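Local structure of NADP-dependent glyceraldehyde-3-phosphate dehydrogenase (Bacillus halodurans, 3PRL) at residues E49-A54 / Q213-R218; V184-P187 / G191-S194; I222-V227 / S248-M253. The protein probably oxidises glyceraldehyde 3-phosphate with NADP+ without phosphorylating it, as a tetrameric member of the aldehyde dehydrogenase family. All blocks are in the same frame, centred on the assembly; numbering follows the deposited sequence.

Contact 1: residues E49-A54 / Q213-R218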
ATOM      1  N   GLU D  49     -28.400  34.755   1.433  1.00 46.53           N
ATOM      2  CA  GLU D  49     -27.273  35.409   2.115  1.00 46.76           C
ATOM      3  C   GLU D  49     -26.725  34.536   3.231  1.00 45.05           C
ATOM      4  O   GLU D  49     -25.560  34.159   3.207  1.00 44.52           O
ATOM      5  CB  GLU D  49     -27.668  36.775   2.691  1.00 48.60           C
ATOM      6  CG  GLU D  49     -27.971  37.829   1.662  1.00 53.26           C
ATOM      7  CD  GLU D  49     -29.100  37.414   0.745  1.00 49.30           C
ATOM      8  OE1 GLU D  49     -30.269  37.373   1.199  1.00 53.41           O
ATOM      9  OE2 GLU D  49     -28.800  37.112  -0.432  1.00 52.81           O
ATOM     10  N   GLU D  50     -27.576  34.210   4.204  1.00 44.06           N
ATOM     11  CA  GLU D  50     -27.169  33.361   5.323  1.00 42.55           C
ATOM     12  C   GLU D  50     -26.473  32.065   4.859  1.00 40.44           C
ATOM     13  O   GLU D  50     -25.669  31.500   5.604  1.00 39.90           O
ATOM     14  CB  GLU D  50     -28.352  33.083   6.244  1.00 42.84           C
ATOM     15  CG  GLU D  50     -28.946  34.369   6.804  1.00 45.86           C
ATOM     16  CD  GLU D  50     -30.217  34.159   7.577  1.00 44.19           C
ATOM     17  OE1 GLU D  50     -31.173  33.567   7.027  1.00 45.84           O
ATOM     18  OE2 GLU D  50     -30.260  34.615   8.734  1.00 46.72           O
ATOM     19  N   VAL D  51     -26.767  31.639   3.622  1.00 39.15           N
ATOM     20  CA  VAL D  51     -26.134  30.482   2.966  1.00 37.57           C
ATOM     21  C   VAL D  51     -24.717  30.786   2.439  1.00 36.99           C
ATOM     22  O   VAL D  51     -23.811  29.964   2.587  1.00 35.77           O
ATOM     23  CB  VAL D  51     -27.024  29.897   1.828  1.00 37.06           C
ATOM     24  CG1 VAL D  51     -26.222  29.015   0.889  1.00 35.16           C
ATOM     25  CG2 VAL D  51     -28.181  29.105   2.401  1.00 35.77           C
ATOM     26  N   ASN D  52     -24.545  31.955   1.814  1.00 37.58           N
ATOM     27  CA  ASN D  52     -23.222  32.471   1.455  1.00 37.04           C
ATOM     28  C   ASN D  52     -22.396  32.680   2.715  1.00 36.96           C
ATOM     29  O   ASN D  52     -21.250  32.275   2.787  1.00 36.99           O
ATOM     30  CB  ASN D  52     -23.331  33.794   0.686  1.00 37.40           C
ATOM     31  CG  ASN D  52     -24.268  33.709  -0.507  1.00 38.38           C
ATOM     32  OD1 ASN D  52     -24.301  32.702  -1.206  1.00 36.73           O
ATOM     33  ND2 ASN D  52     -25.037  34.775  -0.745  1.00 38.15           N
ATOM     34  N   ASP D  53     -23.007  33.287   3.724  1.00 37.46           N
ATOM     35  CA  ASP D  53     -22.325  33.546   4.985  1.00 37.39           C
ATOM     36  C   ASP D  53     -21.736  32.297   5.609  1.00 36.34           C
ATOM     37  O   ASP D  53     -20.617  32.325   6.102  1.00 36.81           O
ATOM     38  CB  ASP D  53     -23.244  34.272   5.964  1.00 37.92           C
ATOM     39  CG  ASP D  53     -23.242  35.783   5.749  1.00 40.44           C
ATOM     40  OD1 ASP D  53     -22.630  36.248   4.763  1.00 38.93           O
ATOM     41  OD2 ASP D  53     -23.845  36.504   6.574  1.00 39.66           O
ATOM     42  N   ALA D  54     -22.488  31.205   5.566  1.00 35.54           N
ATOM     43  CA  ALA D  54     -22.012  29.910   6.031  1.00 35.06           C
ATOM     44  C   ALA D  54     -20.846  29.411   5.182  1.00 34.46           C
ATOM     45  O   ALA D  54     -19.862  28.910   5.719  1.00 34.61           O
ATOM     46  CB  ALA D  54     -23.139  28.900   6.016  1.00 34.94           C
ATOM     47  N   GLN D 213     -20.734  24.096   9.572  1.00 28.95           N
ATOM     48  CA  GLN D 213     -21.885  24.993   9.458  1.00 28.88           C
ATOM     49  C   GLN D 213     -23.103  24.155   9.074  1.00 27.75           C
ATOM     50  O   GLN D 213     -22.993  23.237   8.250  1.00 25.53           O
ATOM     51  CB  GLN D 213     -21.625  26.063   8.396  1.00 29.11           C
ATOM     52  CG  GLN D 213     -20.221  26.684   8.460  1.00 31.29           C
ATOM     53  CD  GLN D 213     -20.090  27.773   9.510  1.00 30.23           C
ATOM     54  OE1 GLN D 213     -20.440  27.583  10.688  1.00 32.49           O
ATOM     55  NE2 GLN D 213     -19.589  28.934   9.087  1.00 32.63           N
ATOM     56  N   VAL D 214     -24.251  24.447   9.692  1.00 27.95           N
ATOM     57  CA  VAL D 214     -25.503  23.762   9.333  1.00 28.00           C
ATOM     58  C   VAL D 214     -26.378  24.699   8.517  1.00 27.86           C
ATOM     59  O   VAL D 214     -26.679  25.808   8.944  1.00 27.39           O
ATOM     60  CB  VAL D 214     -26.305  23.265  10.566  1.00 28.70           C
ATOM     61  CG1 VAL D 214     -27.519  22.424  10.124  1.00 28.27           C
ATOM     62  CG2 VAL D 214     -25.410  22.479  11.519  1.00 28.37           C
ATOM     63  N   VAL D 215     -26.746  24.267   7.318  1.00 28.84           N
ATOM     64  CA  VAL D 215     -27.647  25.052   6.498  1.00 30.41           C
ATOM     65  C   VAL D 215     -28.961  24.315   6.410  1.00 32.13           C
ATOM     66  O   VAL D 215     -29.000  23.165   6.019  1.00 31.90           O
ATOM     67  CB  VAL D 215     -27.066  25.387   5.094  1.00 30.21           C
ATOM     68  CG1 VAL D 215     -25.936  26.421   5.226  1.00 30.92           C
ATOM     69  CG2 VAL D 215     -26.574  24.123   4.359  1.00 29.86           C
ATOM     70  N   THR D 216     -30.038  24.976   6.825  1.00 34.47           N
ATOM     71  CA  THR D 216     -31.365  24.423   6.676  1.00 35.94           C
ATOM     72  C   THR D 216     -32.236  25.400   5.901  1.00 38.42           C
ATOM     73  O   THR D 216     -32.027  26.611   5.932  1.00 38.92           O
ATOM     74  CB  THR D 216     -32.022  24.072   8.038  1.00 36.10           C
ATOM     75  OG1 THR D 216     -32.019  25.226   8.885  1.00 32.18           O
ATOM     76  CG2 THR D 216     -31.277  22.922   8.723  1.00 31.04           C
ATOM     77  N   GLY D 217     -33.217  24.862   5.203  1.00 40.26           N
ATOM     78  CA  GLY D 217     -34.043  25.668   4.343  1.00 43.09           C
ATOM     79  C   GLY D 217     -34.875  24.753   3.497  1.00 45.01           C
ATOM     80  O   GLY D 217     -34.579  23.562   3.376  1.00 44.58           O
ATOM     81  N   ARG D 218     -35.918  25.325   2.909  1.00 47.60           N
ATOM     82  CA  ARG D 218     -36.902  24.573   2.146  1.00 49.26           C
ATOM     83  C   ARG D 218     -36.274  23.482   1.256  1.00 49.22           C
ATOM     84  O   ARG D 218     -36.394  22.287   1.552  1.00 48.95           O
ATOM     85  CB  ARG D 218     -37.793  25.547   1.364  1.00 50.46           C
ATOM     86  CG  ARG D 218     -38.321  26.697   2.241  1.00 53.26           C
ATOM     87  CD  ARG D 218     -39.811  26.941   2.028  1.00 51.95           C
ATOM     88  NE  ARG D 218     -40.595  25.717   2.218  1.00 53.66           N
ATOM     89  CZ  ARG D 218     -41.503  25.530   3.173  1.00 52.12           C
ATOM     90  NH1 ARG D 218     -42.151  24.372   3.247  1.00 53.80           N
ATOM     91  NH2 ARG D 218     -41.781  26.496   4.046  1.00 54.58           N
TER
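The carboxamide of Q213 bridges two neighbours: its NE2 reaches the main-chain O of A54 in a weak hydrogen bond of 3.4 Å, with an N-H...O angle of 150°, while its OE1 accepts a bond from N17 N. This is the edge of the Rossmann-type coenzyme domain of an aldehyde dehydrogenase, where helix 48-65 packs against strand 212-214 and the loop that leaves it. The example illustrates how one residue can join two elements by both its aliphatic stem and its polar end. In Q213, CG stands anti to the carbonyl carbon and the chain bends at chi2 (-81°), which turns the amide toward the helix backbone, while the aliphatic part passes the same A54 O, with CG 3.5 Å from it. An alanine here would keep the CB approach but is likely to deprive both A54 O and N17 N of their amide partner and to open a gap beside the helix.

The remaining contact is apolar. A54 sets its methyl between the two inward-facing residues of 213-218, meeting Q213 CB at 4.0 Å as well as one branch of V215. V51, one helical turn earlier, touches V215 more loosely, its CG2 lying 4.5 Å from V215 CG1. V215 also packs on V184, K186 and L226, which ties the helix to the core of the domain; K186 belongs to the NADP+ site. It is the CG1 branch of V215, anti to the carbonyl carbon (chi1 -71°), that comes within 3.8 Å of A54 CB.

Contact 2: residues V184-P187 / G191-S194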
ATOM      1  N   VAL D 184     -20.071  22.450   4.979  1.00 22.79           N
ATOM      2  CA  VAL D 184     -21.425  22.981   4.957  1.00 22.67           C
ATOM      3  C   VAL D 184     -22.362  21.776   4.949  1.00 21.88           C
ATOM      4  O   VAL D 184     -22.336  20.970   4.015  1.00 21.22           O
ATOM      5  CB  VAL D 184     -21.643  23.920   3.761  1.00 22.49           C
ATOM      6  CG1 VAL D 184     -23.090  24.369   3.691  1.00 22.01           C
ATOM      7  CG2 VAL D 184     -20.753  25.119   3.914  1.00 22.04           C
ATOM      8  N   PHE D 185     -23.122  21.626   6.036  1.00 21.57           N
ATOM      9  CA  PHE D 185     -24.023  20.493   6.255  1.00 21.43           C
ATOM     10  C   PHE D 185     -25.489  20.860   5.985  1.00 23.16           C
ATOM     11  O   PHE D 185     -26.057  21.730   6.660  1.00 23.73           O
ATOM     12  CB  PHE D 185     -23.887  19.972   7.692  1.00 20.43           C
ATOM     13  CG  PHE D 185     -24.833  18.814   8.037  1.00 19.07           C
ATOM     14  CD1 PHE D 185     -25.104  17.799   7.107  1.00 19.74           C
ATOM     15  CD2 PHE D 185     -25.432  18.734   9.301  1.00 20.58           C
ATOM     16  CE1 PHE D 185     -25.964  16.747   7.399  1.00 18.51           C
ATOM     17  CE2 PHE D 185     -26.286  17.665   9.616  1.00 19.37           C
ATOM     18  CZ  PHE D 185     -26.555  16.669   8.664  1.00 20.00           C
ATOM     19  N   LYS D 186     -26.088  20.187   5.006  1.00 23.98           N
ATOM     20  CA  LYS D 186     -27.537  20.327   4.727  1.00 25.23           C
ATOM     21  C   LYS D 186     -28.287  19.013   4.937  1.00 23.75           C
ATOM     22  O   LYS D 186     -28.275  18.164   4.049  1.00 22.36           O
ATOM     23  CB  LYS D 186     -27.784  20.865   3.301  1.00 26.58           C
ATOM     24  CG  LYS D 186     -29.292  21.047   2.898  1.00 30.02           C
ATOM     25  CD  LYS D 186     -30.152  21.600   4.048  1.00 27.90           C
ATOM     26  CE  LYS D 186     -31.619  21.187   3.957  1.00 30.88           C
ATOM     27  NZ  LYS D 186     -32.245  21.079   5.322  1.00 28.66           N
ATOM     28  N   PRO D 187     -28.958  18.844   6.108  1.00 23.67           N
ATOM     29  CA  PRO D 187     -29.738  17.610   6.322  1.00 23.73           C
ATOM     30  C   PRO D 187     -30.985  17.566   5.457  1.00 24.68           C
ATOM     31  O   PRO D 187     -31.450  18.602   5.030  1.00 25.85           O
ATOM     32  CB  PRO D 187     -30.166  17.706   7.798  1.00 23.51           C
ATOM     33  CG  PRO D 187     -30.054  19.137   8.151  1.00 25.75           C
ATOM     34  CD  PRO D 187     -28.960  19.710   7.303  1.00 23.76           C
ATOM     35  N   GLY D 191     -35.566  14.958   9.155  1.00 28.12           N
ATOM     36  CA  GLY D 191     -34.269  14.457   9.638  1.00 27.19           C
ATOM     37  C   GLY D 191     -33.377  15.596  10.124  1.00 27.36           C
ATOM     38  O   GLY D 191     -32.376  15.371  10.816  1.00 27.64           O
ATOM     39  N   SER D 192     -33.735  16.822   9.763  1.00 27.11           N
ATOM     40  CA  SER D 192     -32.980  17.984  10.207  1.00 27.52           C
ATOM     41  C   SER D 192     -32.852  18.131  11.740  1.00 28.12           C
ATOM     42  O   SER D 192     -31.814  18.596  12.219  1.00 28.83           O
ATOM     43  CB  SER D 192     -33.566  19.253   9.596  1.00 27.96           C
ATOM     44  OG  SER D 192     -33.373  19.253   8.190  1.00 32.36           O
ATOM     45  N   LEU D 193     -33.881  17.757  12.510  1.00 27.55           N
ATOM     46  CA  LEU D 193     -33.747  17.832  13.981  1.00 27.96           C
ATOM     47  C   LEU D 193     -32.708  16.857  14.537  1.00 27.40           C
ATOM     48  O   LEU D 193     -31.911  17.229  15.418  1.00 27.81           O
ATOM     49  CB  LEU D 193     -35.072  17.617  14.720  1.00 28.52           C
ATOM     50  CG  LEU D 193     -36.353  18.373  14.373  1.00 29.66           C
ATOM     51  CD1 LEU D 193     -37.500  17.696  15.098  1.00 29.42           C
ATOM     52  CD2 LEU D 193     -36.276  19.865  14.738  1.00 29.57           C
ATOM     53  N   SER D 194     -32.741  15.614  14.051  1.00 26.23           N
ATOM     54  CA  SER D 194     -31.772  14.598  14.464  1.00 26.14           C
ATOM     55  C   SER D 194     -30.355  15.002  14.057  1.00 26.28           C
ATOM     56  O   SER D 194     -29.442  14.932  14.866  1.00 26.69           O
ATOM     57  CB  SER D 194     -32.128  13.211  13.923  1.00 25.62           C
ATOM     58  OG  SER D 194     -33.374  12.752  14.434  1.00 30.73           O
TER
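P187 and S192 make the main van der Waals contact, the pyrrolidine ring meeting the first residue of helix 192-204. P187 CG lies 3.3 Å from S192 OG and P187 CB 3.7 Å from S192 CA, so the CB-CG side of the ring abuts the serine. Within the strand end, P187 CD sits 3.9 Å above the plane of the F185 ring, over the ring centre, a CH-pi type of approach.

The polar contacts centre on S192 OG and K186 NZ. S192 OG, anti to its carbonyl carbon (chi1 -67°), bonds to A188 O and weakly to T189 O. The chain of K186 starts away from the helix and bends at chi2 (40°), bringing NZ round to P187 O in a short but weak bond of 2.6 Å, with S192 OG 3.6 Å from NZ. At the start of the helix, E98 OE2 accepts from L193 N.

Backbone conformation supplies the rest. G191, the N-cap, has a positive phi (126°) at which a CB would collide with the preceding carbonyl. The whole is the strand-to-helix turn of a beta-alpha-beta crossover in a Rossmann-type domain, here carrying K186 and T189 of the NADP+ site.

Contact 3: residues I222-V227 / S248-M253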
ATOM      1  N   ILE D 222     -32.648  27.325  -1.273  1.00 48.85           N
ATOM      2  CA  ILE D 222     -31.251  26.987  -0.985  1.00 46.80           C
ATOM      3  C   ILE D 222     -30.681  25.894  -1.893  1.00 44.89           C
ATOM      4  O   ILE D 222     -29.482  25.882  -2.161  1.00 44.47           O
ATOM      5  CB  ILE D 222     -31.030  26.609   0.519  1.00 46.61           C
ATOM      6  CG1 ILE D 222     -31.993  25.504   0.988  1.00 45.91           C
ATOM      7  CG2 ILE D 222     -31.185  27.843   1.402  1.00 46.84           C
ATOM      8  CD1 ILE D 222     -31.428  24.111   0.993  1.00 45.61           C
ATOM      9  N   GLY D 223     -31.543  24.995  -2.361  1.00 43.58           N
ATOM     10  CA  GLY D 223     -31.136  23.842  -3.169  1.00 41.98           C
ATOM     11  C   GLY D 223     -30.085  24.136  -4.227  1.00 40.93           C
ATOM     12  O   GLY D 223     -28.900  23.865  -4.025  1.00 40.34           O
ATOM     13  N   ASP D 224     -30.524  24.701  -5.350  1.00 40.41           N
ATOM     14  CA  ASP D 224     -29.647  25.011  -6.483  1.00 39.38           C
ATOM     15  C   ASP D 224     -28.459  25.918  -6.130  1.00 38.61           C
ATOM     16  O   ASP D 224     -27.320  25.625  -6.515  1.00 37.74           O
ATOM     17  CB  ASP D 224     -30.450  25.635  -7.628  1.00 39.94           C
ATOM     18  CG  ASP D 224     -31.518  24.700  -8.189  1.00 38.41           C
ATOM     19  OD1 ASP D 224     -31.293  23.467  -8.289  1.00 39.38           O
ATOM     20  OD2 ASP D 224     -32.591  25.217  -8.547  1.00 40.51           O
ATOM     21  N   HIS D 225     -28.736  27.002  -5.398  1.00 38.46           N
ATOM     22  CA  HIS D 225     -27.737  27.996  -4.965  1.00 37.87           C
ATOM     23  C   HIS D 225     -26.515  27.372  -4.274  1.00 36.08           C
ATOM     24  O   HIS D 225     -25.386  27.827  -4.476  1.00 35.63           O
ATOM     25  CB  HIS D 225     -28.400  29.022  -4.038  1.00 38.88           C
ATOM     26  CG  HIS D 225     -27.499  30.139  -3.597  1.00 39.44           C
ATOM     27  ND1 HIS D 225     -27.236  31.245  -4.382  1.00 39.91           N
ATOM     28  CD2 HIS D 225     -26.822  30.333  -2.438  1.00 39.28           C
ATOM     29  CE1 HIS D 225     -26.431  32.067  -3.730  1.00 40.23           C
ATOM     30  NE2 HIS D 225     -26.167  31.538  -2.547  1.00 39.93           N
ATOM     31  N   LEU D 226     -26.749  26.343  -3.457  1.00 34.51           N
ATOM     32  CA  LEU D 226     -25.666  25.618  -2.808  1.00 33.38           C
ATOM     33  C   LEU D 226     -24.835  24.861  -3.833  1.00 32.56           C
ATOM     34  O   LEU D 226     -23.631  25.053  -3.922  1.00 32.64           O
ATOM     35  CB  LEU D 226     -26.209  24.636  -1.774  1.00 33.09           C
ATOM     36  CG  LEU D 226     -26.705  25.158  -0.428  1.00 34.19           C
ATOM     37  CD1 LEU D 226     -27.803  24.250   0.110  1.00 33.30           C
ATOM     38  CD2 LEU D 226     -25.558  25.252   0.558  1.00 33.30           C
ATOM     39  N   VAL D 227     -25.503  24.018  -4.612  1.00 32.16           N
ATOM     40  CA  VAL D 227     -24.868  23.119  -5.565  1.00 31.85           C
ATOM     41  C   VAL D 227     -24.094  23.867  -6.655  1.00 32.22           C
ATOM     42  O   VAL D 227     -23.113  23.345  -7.194  1.00 32.20           O
ATOM     43  CB  VAL D 227     -25.923  22.110  -6.124  1.00 31.59           C
ATOM     44  CG1 VAL D 227     -25.739  21.796  -7.588  1.00 32.14           C
ATOM     45  CG2 VAL D 227     -25.911  20.843  -5.295  1.00 31.62           C
ATOM     46  N   SER D 248     -25.570  16.664 -10.235  1.00 24.30           N
ATOM     47  CA  SER D 248     -24.509  16.391 -11.194  1.00 24.83           C
ATOM     48  C   SER D 248     -24.643  17.372 -12.343  1.00 26.23           C
ATOM     49  O   SER D 248     -23.660  17.980 -12.763  1.00 25.87           O
ATOM     50  CB  SER D 248     -24.564  14.931 -11.673  1.00 24.23           C
ATOM     51  OG  SER D 248     -23.534  14.630 -12.614  1.00 27.69           O
ATOM     52  N   GLU D 249     -25.879  17.558 -12.808  1.00 27.60           N
ATOM     53  CA  GLU D 249     -26.180  18.457 -13.918  1.00 28.48           C
ATOM     54  C   GLU D 249     -25.793  19.906 -13.618  1.00 28.15           C
ATOM     55  O   GLU D 249     -25.212  20.582 -14.478  1.00 27.92           O
ATOM     56  CB  GLU D 249     -27.666  18.359 -14.295  1.00 30.16           C
ATOM     57  CG  GLU D 249     -28.064  19.098 -15.585  1.00 35.06           C
ATOM     58  CD  GLU D 249     -29.532  19.546 -15.589  1.00 31.64           C
ATOM     59  OE1 GLU D 249     -30.350  18.974 -14.826  1.00 35.54           O
ATOM     60  OE2 GLU D 249     -29.861  20.473 -16.358  1.00 36.30           O
ATOM     61  N   LYS D 250     -26.121  20.385 -12.415  1.00 28.18           N
ATOM     62  CA  LYS D 250     -25.970  21.813 -12.101  1.00 28.53           C
ATOM     63  C   LYS D 250     -24.603  22.210 -11.536  1.00 27.67           C
ATOM     64  O   LYS D 250     -24.246  23.392 -11.561  1.00 27.30           O
ATOM     65  CB  LYS D 250     -27.104  22.330 -11.195  1.00 29.21           C
ATOM     66  CG  LYS D 250     -28.472  21.699 -11.470  1.00 31.97           C
ATOM     67  CD  LYS D 250     -29.597  22.682 -11.463  1.00 30.22           C
ATOM     68  CE  LYS D 250     -29.898  23.187 -12.868  1.00 33.25           C
ATOM     69  NZ  LYS D 250     -31.186  23.920 -12.831  1.00 31.60           N
ATOM     70  N   ALA D 251     -23.852  21.235 -11.021  1.00 26.80           N
ATOM     71  CA  ALA D 251     -22.512  21.504 -10.532  1.00 26.60           C
ATOM     72  C   ALA D 251     -21.511  21.381 -11.658  1.00 26.85           C
ATOM     73  O   ALA D 251     -21.739  20.651 -12.640  1.00 26.39           O
ATOM     74  CB  ALA D 251     -22.137  20.587  -9.389  1.00 26.02           C
ATOM     75  N   LYS D 252     -20.430  22.148 -11.534  1.00 27.74           N
ATOM     76  CA  LYS D 252     -19.312  22.061 -12.468  1.00 28.80           C
ATOM     77  C   LYS D 252     -17.990  22.251 -11.743  1.00 28.57           C
ATOM     78  O   LYS D 252     -17.939  22.868 -10.669  1.00 28.67           O
ATOM     79  CB  LYS D 252     -19.462  23.034 -13.648  1.00 29.99           C
ATOM     80  CG  LYS D 252     -19.154  24.516 -13.385  1.00 29.83           C
ATOM     81  CD  LYS D 252     -18.766  25.196 -14.719  1.00 31.13           C
ATOM     82  CE  LYS D 252     -18.567  26.709 -14.593  1.00 31.00           C
ATOM     83  NZ  LYS D 252     -17.240  27.080 -14.023  1.00 31.67           N
ATOM     84  N   MET D 253     -16.944  21.681 -12.339  1.00 27.84           N
ATOM     85  CA  MET D 253     -15.540  21.871 -11.949  1.00 27.08           C
ATOM     86  C   MET D 253     -15.148  21.343 -10.579  1.00 25.50           C
ATOM     87  O   MET D 253     -14.059  21.675 -10.074  1.00 25.78           O
ATOM     88  CB  MET D 253     -15.106  23.326 -12.092  1.00 28.12           C
ATOM     89  CG  MET D 253     -15.000  23.780 -13.512  1.00 31.81           C
ATOM     90  SD  MET D 253     -13.782  22.948 -14.569  1.00 28.59           S
ATOM     91  CE  MET D 253     -12.287  22.896 -13.552  1.00 31.14           C
TER
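The side chains of V227 and K250 cross at about a right angle, with V227 CG1 3.9 Å from K250 CB and 4.0 Å from A251 N. Next to them the A251 methyl lies 3.7 Å from V227 O and 4.2 Å from V227 CG1, so the single valine branch is set into the corner where helix 241-250 ends. One turn earlier on helix 223-227, D224 reaches the lysine stem with OD1, 3.7 Å from K250 CD, the two side chains crossing obliquely. K250 is bent at chi2 and chi3, and its ammonium stops 4.6 Å from D224 OD1, beyond salt-bridge range.

Outside this first shell, each segment has its own support. Helix 223-227 is braced from helix 48-65, through V51 against I222, H225 and L226, and through N52 OD1, which bonds to H225 NE2. The end of helix 241-250 and the turn after it are held from a second subunit: K252 NZ forms a salt bridge with E245 of that subunit, while M253 N bonds to S248 OG of that subunit, and S248 OG to its M253 N.

These two helices belong to the Rossmann-type coenzyme domain. D224 binds NADP+ in this protein, as do G219 and T243 close by, and in aldehyde dehydrogenases the adenine end of the coenzyme generally lies between such a pair of helices; the present contact joins the two beside D224. Its chemistry, a small apolar corner with a loose pair of opposite charges at the rim, suggests that K250 offers D224 a modest attraction, probably weakened by solvent, that does not lock the carboxylate in place.

How the contacts relate
Contacts 1 and 2 are buried and share a sheet: strands 182-186 and 212-214 are neighbours, joined by backbone hydrogen bonds between F185 and both Q213 and V215, and contact 2 is nested inside the loop that contact 1 closes. Contact 3 is partly exposed and reaches into a subunit interface. Helix 48-65 links contact 1 to contact 3 through V51 and N52. The chemistry follows position: aliphatic branches with one weak amide bond in contact 1, a proline, a hydroxyl and a glycine N-cap in contact 2, and a valine-alanine corner with a lysine and an aspartate too far apart for a salt bridge in contact 3. Contacts 2 and 3 hold NADP+-binding residues; contact 1 only neighbours one.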